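Local coordinates for protein geranyltranstransferase (IspA) (Helicobacter pylori, PDB 3LLW) that probably acts as a magnesium-dependent prenyltransferase of the FPP/GGPP synthase family, joining isoprenoid diphosphates in isoprene biosynthesis, at residues Arg50-Leu55 with Lys191-Ser196; Met161-Ala166 with His185-Ala190. All blocks are in the same frame, centred on the assembly; numbering follows the deposited sequence.

Helix 178-204 takes part in both contacts: residues 191-196 meet helix 51-63 in contact 1, and residues 185-190, one to two turns earlier, cross helix 161-170 in contact 2. Their centres are 14 Å apart, and contact 2 is nested in the loop closed by contact 1. They also touch, with L192 CD2 of contact 1 lying 4.0 Å from M161 SD of contact 2. Contact 2 adjoins the magnesium-binding D94 and D100, though no metal is bound in this chain: between side chains, Q165 is about 3 Å from D94 and about 6 Å from D100. Contact 1 lies further off, the side chain of its sulfate-holding R52 about 11 Å from that of D94.

Contact 1 of 2, residues Arg50-Leu55 with Lys191-Ser196; sequences RFRPKL and KLISAS. With SO4 (sulfate ion), chain F.
R52 does two jobs at once: its aliphatic chain lies against S196 and L192, while its guanidinium holds a sulfate with an edge, the sulfur lying in the guanidinium plane. NH2 of R52 donates to sulfate O2 over 2.8 Å, with an N-H...O angle of 158°. R52 CB rests 3.4 Å from S196 OG, which CG also meets; a bend at chi2 (134°) then takes the chain to L192, where R52 CD packs 4.0 Å from L192 CD2, the two side chains crossing at about a right angle. The guanidinium lies beyond. The sulfate also sits before the start of helix 51-63, where F51 N makes a weak 3.3 Å bond to its O3. R52 belongs to the GGKRxRP segment of this family, and the sulfate, probably from the crystallisation liquor, is consistent with a substrate diphosphate position. Around this site the fold is a bundle of helices, and here 51-55 and 191-196 run 31° from parallel with axes 8.8 Å apart. I193 uses both branches. Its CD1 reaches the edge of the F51 ring, 4.0 Å from F51 CE2, and its CG2 packs 3.8 Å from L55 CD1, which sits over one face of that ring, toward its rim. F226 of helix 209-236 meets the F51 ring almost parallel. S196 OG, buried, turns back to donate to L192 O over 2.6 Å, approaching from the opposite face of that carbonyl to S196 N.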
ATOM      1  N   ARG A  50     -20.416   5.232   0.007  1.00 54.16           N
ATOM      2  CA  ARG A  50     -19.932   4.040  -0.729  1.00 46.90           C
ATOM      3  C   ARG A  50     -19.984   4.214  -2.252  1.00 46.44           C
ATOM      4  O   ARG A  50     -20.246   3.252  -2.986  1.00 47.26           O
ATOM      5  CB  ARG A  50     -20.709   2.761  -0.322  1.00 43.90           C
ATOM      6  CG  ARG A  50     -20.258   1.978   0.913  1.00 41.79           C
ATOM      7  CD  ARG A  50     -19.428   2.764   1.924  1.00 54.45           C
ATOM      8  NE  ARG A  50     -19.784   2.456   3.310  1.00 39.31           N
ATOM      9  CZ  ARG A  50     -18.987   2.635   4.357  1.00 48.58           C
ATOM     10  NH1 ARG A  50     -19.425   2.335   5.574  1.00 43.72           N
ATOM     11  NH2 ARG A  50     -17.756   3.115   4.199  1.00 46.09           N
ATOM     12  N   PHE A  51     -19.722   5.428  -2.729  1.00 43.48           N
ATOM     13  CA  PHE A  51     -19.825   5.712  -4.149  1.00 41.27           C
ATOM     14  C   PHE A  51     -18.937   4.793  -4.999  1.00 46.99           C
ATOM     15  O   PHE A  51     -19.382   4.279  -6.017  1.00 39.85           O
ATOM     16  CB  PHE A  51     -19.554   7.193  -4.459  1.00 42.87           C
ATOM     17  CG  PHE A  51     -19.772   7.559  -5.914  1.00 61.22           C
ATOM     18  CD1 PHE A  51     -21.007   7.330  -6.531  1.00 65.68           C
ATOM     19  CD2 PHE A  51     -18.748   8.127  -6.667  1.00 60.72           C
ATOM     20  CE1 PHE A  51     -21.209   7.663  -7.872  1.00 64.86           C
ATOM     21  CE2 PHE A  51     -18.944   8.471  -8.004  1.00 60.13           C
ATOM     22  CZ  PHE A  51     -20.172   8.233  -8.610  1.00 59.03           C
ATOM     23  N   ARG A  52     -17.703   4.566  -4.556  1.00 43.62           N
ATOM     24  CA  ARG A  52     -16.761   3.771  -5.328  1.00 44.12           C
ATOM     25  C   ARG A  52     -17.086   2.274  -5.385  1.00 43.18           C
ATOM     26  O   ARG A  52     -17.083   1.725  -6.481  1.00 42.89           O
ATOM     27  CB  ARG A  52     -15.307   4.044  -4.913  1.00 40.77           C
ATOM     28  CG  ARG A  52     -14.838   5.413  -5.307  1.00 48.79           C
ATOM     29  CD  ARG A  52     -14.111   6.080  -4.155  1.00 46.71           C
ATOM     30  NE  ARG A  52     -13.881   7.485  -4.448  1.00 45.29           N
ATOM     31  CZ  ARG A  52     -14.604   8.482  -3.948  1.00 57.80           C
ATOM     32  NH1 ARG A  52     -14.314   9.723  -4.293  1.00 52.89           N
ATOM     33  NH2 ARG A  52     -15.600   8.243  -3.091  1.00 52.82           N
ATOM     34  N   PRO A  53     -17.356   1.612  -4.227  1.00 41.38           N
ATOM     35  CA  PRO A  53     -17.855   0.247  -4.357  1.00 43.17           C
ATOM     36  C   PRO A  53     -19.152   0.116  -5.160  1.00 45.72           C
ATOM     37  O   PRO A  53     -19.295  -0.844  -5.923  1.00 41.51           O
ATOM     38  CB  PRO A  53     -18.074  -0.192  -2.909  1.00 40.00           C
ATOM     39  CG  PRO A  53     -17.185   0.671  -2.105  1.00 42.16           C
ATOM     40  CD  PRO A  53     -17.189   1.984  -2.806  1.00 43.52           C
ATOM     41  N   LYS A  54     -20.074   1.067  -5.022  1.00 42.82           N
ATOM     42  CA  LYS A  54     -21.276   1.066  -5.871  1.00 44.09           C
ATOM     43  C   LYS A  54     -20.962   1.135  -7.366  1.00 45.96           C
ATOM     44  O   LYS A  54     -21.618   0.464  -8.162  1.00 43.08           O
ATOM     45  CB  LYS A  54     -22.243   2.172  -5.483  1.00 45.90           C
ATOM     46  CG  LYS A  54     -23.015   1.870  -4.215  1.00 48.69           C
ATOM     47  CD  LYS A  54     -23.727   3.099  -3.692  1.00 52.16           C
ATOM     48  CE  LYS A  54     -24.314   2.801  -2.312  1.00 58.57           C
ATOM     49  NZ  LYS A  54     -25.245   3.843  -1.852  1.00 55.66           N
ATOM     50  N   LEU A  55     -19.959   1.926  -7.747  1.00 46.61           N
ATOM     51  CA  LEU A  55     -19.530   1.988  -9.152  1.00 47.89           C
ATOM     52  C   LEU A  55     -18.957   0.661  -9.614  1.00 46.84           C
ATOM     53  O   LEU A  55     -19.227   0.229 -10.727  1.00 51.03           O
ATOM     54  CB  LEU A  55     -18.473   3.074  -9.352  1.00 52.69           C
ATOM     55  CG  LEU A  55     -18.900   4.536  -9.320  1.00 51.56           C
ATOM     56  CD1 LEU A  55     -17.663   5.388  -9.044  1.00 34.25           C
ATOM     57  CD2 LEU A  55     -19.547   4.902 -10.646  1.00 55.97           C
ATOM     58  N   LYS A 191      -9.417   9.592 -10.925  1.00 40.43           N
ATOM     59  CA  LYS A 191      -8.583   8.404 -11.169  1.00 42.26           C
ATOM     60  C   LYS A 191      -9.079   7.143 -10.464  1.00 44.06           C
ATOM     61  O   LYS A 191      -9.185   6.079 -11.089  1.00 42.95           O
ATOM     62  CB  LYS A 191      -7.130   8.683 -10.775  1.00 47.86           C
ATOM     63  CG  LYS A 191      -6.125   8.434 -11.906  1.00 43.89           C
ATOM     64  CD  LYS A 191      -6.106   9.618 -12.864  1.00 36.25           C
ATOM     65  CE  LYS A 191      -4.824   9.678 -13.681  1.00 52.96           C
ATOM     66  NZ  LYS A 191      -5.029   9.188 -15.079  1.00 49.50           N
ATOM     67  N   LEU A 192      -9.390   7.280  -9.175  1.00 37.86           N
ATOM     68  CA  LEU A 192      -9.942   6.191  -8.350  1.00 44.40           C
ATOM     69  C   LEU A 192     -11.388   5.799  -8.726  1.00 41.27           C
ATOM     70  O   LEU A 192     -11.799   4.632  -8.599  1.00 44.41           O
ATOM     71  CB  LEU A 192      -9.853   6.564  -6.859  1.00 49.30           C
ATOM     72  CG  LEU A 192     -10.110   5.489  -5.798  1.00 53.99           C
ATOM     73  CD1 LEU A 192      -9.132   4.333  -5.972  1.00 46.75           C
ATOM     74  CD2 LEU A 192     -10.071   6.048  -4.346  1.00 42.19           C
ATOM     75  N   ILE A 193     -12.146   6.780  -9.189  1.00 33.46           N
ATOM     76  CA  ILE A 193     -13.508   6.574  -9.705  1.00 29.92           C
ATOM     77  C   ILE A 193     -13.450   5.791 -11.049  1.00 38.08           C
ATOM     78  O   ILE A 193     -14.240   4.868 -11.275  1.00 40.98           O
ATOM     79  CB  ILE A 193     -14.201   7.956  -9.856  1.00 29.19           C
ATOM     80  CG1 ILE A 193     -14.625   8.481  -8.462  1.00 34.82           C
ATOM     81  CG2 ILE A 193     -15.396   7.933 -10.811  1.00 34.90           C
ATOM     82  CD1 ILE A 193     -15.202   9.848  -8.522  1.00 32.00           C
ATOM     83  N   SER A 194     -12.510   6.139 -11.924  1.00 35.13           N
ATOM     84  CA  SER A 194     -12.389   5.391 -13.190  1.00 45.26           C
ATOM     85  C   SER A 194     -11.776   4.006 -12.936  1.00 43.68           C
ATOM     86  O   SER A 194     -12.163   3.037 -13.585  1.00 51.01           O
ATOM     87  CB  SER A 194     -11.674   6.209 -14.284  1.00 35.74           C
ATOM     88  OG  SER A 194     -10.433   5.670 -14.667  1.00 48.70           O
ATOM     89  N   ALA A 195     -10.885   3.907 -11.939  1.00 47.33           N
ATOM     90  CA  ALA A 195     -10.348   2.607 -11.496  1.00 38.53           C
ATOM     91  C   ALA A 195     -11.430   1.665 -11.000  1.00 40.81           C
ATOM     92  O   ALA A 195     -11.507   0.525 -11.486  1.00 36.36           O
ATOM     93  CB  ALA A 195      -9.244   2.757 -10.449  1.00 38.95           C
ATOM     94  N   SER A 196     -12.259   2.138 -10.055  1.00 29.04           N
ATOM     95  CA  SER A 196     -13.497   1.429  -9.626  1.00 32.57           C
ATOM     96  C   SER A 196     -14.298   0.832 -10.811  1.00 38.81           C
ATOM     97  O   SER A 196     -14.652  -0.346 -10.800  1.00 40.83           O
ATOM     98  CB  SER A 196     -14.405   2.360  -8.823  1.00 39.13           C
ATOM     99  OG  SER A 196     -13.694   3.012  -7.765  1.00 35.13           O
TER
HETATM  100  S   SO4 F 311     -18.109   9.249  -0.566  1.00106.09           S
HETATM  101  O1  SO4 F 311     -17.498   9.336   0.772  1.00 96.07           O
HETATM  102  O2  SO4 F 311     -17.260   9.924  -1.552  1.00 99.73           O
HETATM  103  O3  SO4 F 311     -18.315   7.851  -0.965  1.00 79.54           O
HETATM  104  O4  SO4 F 311     -19.395   9.942  -0.534  1.00105.47           O

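Contact 2 of 2, residues Met161-Ala166 with His185-Ala190; sequences MILGQA and HEHKTA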
ATOM      1  N   MET A 161      -3.957   9.358  -7.323  1.00 37.05           N
ATOM      2  CA  MET A 161      -4.645   9.986  -6.187  1.00 39.36           C
ATOM      3  C   MET A 161      -3.727  10.805  -5.291  1.00 34.28           C
ATOM      4  O   MET A 161      -4.072  11.924  -4.907  1.00 42.84           O
ATOM      5  CB  MET A 161      -5.405   8.920  -5.399  1.00 37.24           C
ATOM      6  CG  MET A 161      -6.219   9.427  -4.230  1.00 42.93           C
ATOM      7  SD  MET A 161      -6.861   8.068  -3.220  1.00 44.79           S
ATOM      8  CE  MET A 161      -5.317   7.545  -2.447  1.00 49.49           C
ATOM      9  N   ILE A 162      -2.534  10.272  -5.020  1.00 39.18           N
ATOM     10  CA  ILE A 162      -1.534  10.941  -4.184  1.00 36.03           C
ATOM     11  C   ILE A 162      -0.994  12.233  -4.810  1.00 41.60           C
ATOM     12  O   ILE A 162      -0.949  13.278  -4.127  1.00 32.46           O
ATOM     13  CB  ILE A 162      -0.421   9.975  -3.742  1.00 38.96           C
ATOM     14  CG1 ILE A 162      -0.979   9.014  -2.702  1.00 34.65           C
ATOM     15  CG2 ILE A 162       0.755  10.716  -3.117  1.00 39.92           C
ATOM     16  CD1 ILE A 162      -0.232   7.703  -2.635  1.00 54.79           C
ATOM     17  N   LEU A 163      -0.613  12.181  -6.088  1.00 27.52           N
ATOM     18  CA  LEU A 163      -0.265  13.406  -6.829  1.00 36.78           C
ATOM     19  C   LEU A 163      -1.332  14.484  -6.678  1.00 42.29           C
ATOM     20  O   LEU A 163      -1.012  15.631  -6.346  1.00 40.58           O
ATOM     21  CB  LEU A 163      -0.040  13.142  -8.316  1.00 43.04           C
ATOM     22  CG  LEU A 163       0.279  14.331  -9.218  1.00 39.93           C
ATOM     23  CD1 LEU A 163       1.456  15.123  -8.665  1.00 32.98           C
ATOM     24  CD2 LEU A 163       0.575  13.847 -10.649  1.00 37.52           C
ATOM     25  N   GLY A 164      -2.589  14.111  -6.913  1.00 34.65           N
ATOM     26  CA  GLY A 164      -3.686  15.053  -6.773  1.00 34.37           C
ATOM     27  C   GLY A 164      -3.841  15.599  -5.356  1.00 37.63           C
ATOM     28  O   GLY A 164      -4.153  16.780  -5.173  1.00 43.63           O
ATOM     29  N   GLN A 165      -3.645  14.731  -4.365  1.00 36.96           N
ATOM     30  CA  GLN A 165      -3.702  15.103  -2.951  1.00 43.13           C
ATOM     31  C   GLN A 165      -2.573  16.060  -2.579  1.00 41.41           C
ATOM     32  O   GLN A 165      -2.781  17.026  -1.814  1.00 39.98           O
ATOM     33  CB  GLN A 165      -3.602  13.841  -2.106  1.00 47.55           C
ATOM     34  CG  GLN A 165      -3.652  14.056  -0.617  1.00 62.22           C
ATOM     35  CD  GLN A 165      -5.054  13.971  -0.068  1.00 81.37           C
ATOM     36  OE1 GLN A 165      -5.874  13.169  -0.539  1.00 84.22           O
ATOM     37  NE2 GLN A 165      -5.343  14.791   0.944  1.00 72.64           N
ATOM     38  N   ALA A 166      -1.386  15.804  -3.137  1.00 36.39           N
ATOM     39  CA  ALA A 166      -0.218  16.648  -2.894  1.00 35.70           C
ATOM     40  C   ALA A 166      -0.390  18.058  -3.466  1.00 44.42           C
ATOM     41  O   ALA A 166      -0.105  19.059  -2.761  1.00 38.24           O
ATOM     42  CB  ALA A 166       1.058  15.994  -3.380  1.00 33.94           C
ATOM     43  N   HIS A 185      -7.937  17.815 -10.045  1.00 35.38           N
ATOM     44  CA  HIS A 185      -9.129  17.026  -9.748  1.00 39.88           C
ATOM     45  C   HIS A 185      -9.227  15.715 -10.523  1.00 41.08           C
ATOM     46  O   HIS A 185      -9.804  14.755 -10.004  1.00 43.05           O
ATOM     47  CB  HIS A 185     -10.399  17.867  -9.902  1.00 45.23           C
ATOM     48  CG  HIS A 185     -10.552  18.902  -8.836  1.00 55.16           C
ATOM     49  ND1 HIS A 185     -10.372  18.617  -7.497  1.00 59.98           N
ATOM     50  CD2 HIS A 185     -10.881  20.213  -8.902  1.00 63.87           C
ATOM     51  CE1 HIS A 185     -10.571  19.714  -6.787  1.00 65.10           C
ATOM     52  NE2 HIS A 185     -10.881  20.696  -7.615  1.00 65.30           N
ATOM     53  N   GLU A 186      -8.649  15.665 -11.729  1.00 36.89           N
ATOM     54  CA  GLU A 186      -8.552  14.412 -12.480  1.00 39.10           C
ATOM     55  C   GLU A 186      -7.815  13.415 -11.597  1.00 39.99           C
ATOM     56  O   GLU A 186      -8.242  12.277 -11.463  1.00 42.52           O
ATOM     57  CB  GLU A 186      -7.797  14.598 -13.807  1.00 36.73           C
ATOM     58  CG  GLU A 186      -7.803  13.371 -14.734  1.00 51.44           C
ATOM     59  CD  GLU A 186      -6.746  13.424 -15.854  1.00 57.70           C
ATOM     60  OE1 GLU A 186      -6.730  12.497 -16.698  1.00 70.06           O
ATOM     61  OE2 GLU A 186      -5.923  14.377 -15.890  1.00 73.12           O
ATOM     62  N   HIS A 187      -6.742  13.881 -10.951  1.00 42.05           N
ATOM     63  CA  HIS A 187      -5.872  13.025 -10.136  1.00 39.21           C
ATOM     64  C   HIS A 187      -6.397  12.770  -8.706  1.00 32.96           C
ATOM     65  O   HIS A 187      -6.458  11.626  -8.277  1.00 35.15           O
ATOM     66  CB  HIS A 187      -4.418  13.541 -10.170  1.00 38.02           C
ATOM     67  CG  HIS A 187      -3.765  13.389 -11.517  1.00 41.12           C
ATOM     68  ND1 HIS A 187      -4.059  14.205 -12.591  1.00 34.92           N
ATOM     69  CD2 HIS A 187      -2.843  12.506 -11.962  1.00 39.27           C
ATOM     70  CE1 HIS A 187      -3.352  13.824 -13.637  1.00 48.29           C
ATOM     71  NE2 HIS A 187      -2.605  12.795 -13.282  1.00 49.93           N
ATOM     72  N   LYS A 188      -6.806  13.812  -7.985  1.00 38.79           N
ATOM     73  CA  LYS A 188      -7.309  13.654  -6.610  1.00 30.28           C
ATOM     74  C   LYS A 188      -8.540  12.731  -6.586  1.00 40.47           C
ATOM     75  O   LYS A 188      -8.611  11.784  -5.801  1.00 42.63           O
ATOM     76  CB  LYS A 188      -7.692  15.030  -6.037  1.00 40.23           C
ATOM     77  CG  LYS A 188      -7.232  15.302  -4.599  1.00 43.94           C
ATOM     78  CD  LYS A 188      -8.076  14.636  -3.548  1.00 59.86           C
ATOM     79  CE  LYS A 188      -8.861  15.664  -2.744  1.00 63.78           C
ATOM     80  NZ  LYS A 188      -7.979  16.414  -1.813  1.00 58.53           N
ATOM     81  N   THR A 189      -9.480  12.988  -7.492  1.00 42.22           N
ATOM     82  CA  THR A 189     -10.796  12.363  -7.461  1.00 42.45           C
ATOM     83  C   THR A 189     -11.064  11.338  -8.594  1.00 36.73           C
ATOM     84  O   THR A 189     -11.468  10.203  -8.331  1.00 37.92           O
ATOM     85  CB  THR A 189     -11.859  13.476  -7.442  1.00 42.57           C
ATOM     86  OG1 THR A 189     -11.745  14.202  -6.210  1.00 49.63           O
ATOM     87  CG2 THR A 189     -13.266  12.922  -7.576  1.00 52.71           C
ATOM     88  N   ALA A 190     -10.840  11.737  -9.838  1.00 36.50           N
ATOM     89  CA  ALA A 190     -11.388  10.992 -10.983  1.00 39.16           C
ATOM     90  C   ALA A 190     -10.703   9.673 -11.274  1.00 35.30           C
ATOM     91  O   ALA A 190     -11.339   8.742 -11.792  1.00 50.24           O
ATOM     92  CB  ALA A 190     -11.438  11.873 -12.234  1.00 34.10           C
TER
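G164 and K188 meet where helix 161-170 crosses helix 178-204, beside the magnesium-binding aspartates of the all-helical prenyl synthase fold. The short axes come within 6.5 Å at a signed angle of -117°, and the CA atoms of G164 and K188 are 3.9 Å apart, a closeness allowed by the missing side chain of G164. A CA-H...O contact adds to it, M161 CA lying 3.2 Å from H187 O with 154° at the hydrogen. K188 then folds over the glycine: CG lies 3.5 Å from G164 O, and the chi2 bend (-78°) sets CD 4.0 Å from Q165 OE1. Further bends take NZ to a salt bridge with D168, so the family's GQxxD segment surrounds one lysine, while Q165 NE2 makes a weak hydrogen bond to D94. On the other flank, the L163 and H187 side chains run alongside each other in one direction, L163 CD2 3.9 Å from H187 CD2; H187 stacks on F183 and bonds its carbonyl through ND1. Helix 178-204 widens into a pi-type turn at 186-190, where T189 N and A190 N share H185 O at 3.1 and 3.2 Å. L36 and L122 of the second subunit pack on L163 and Q165.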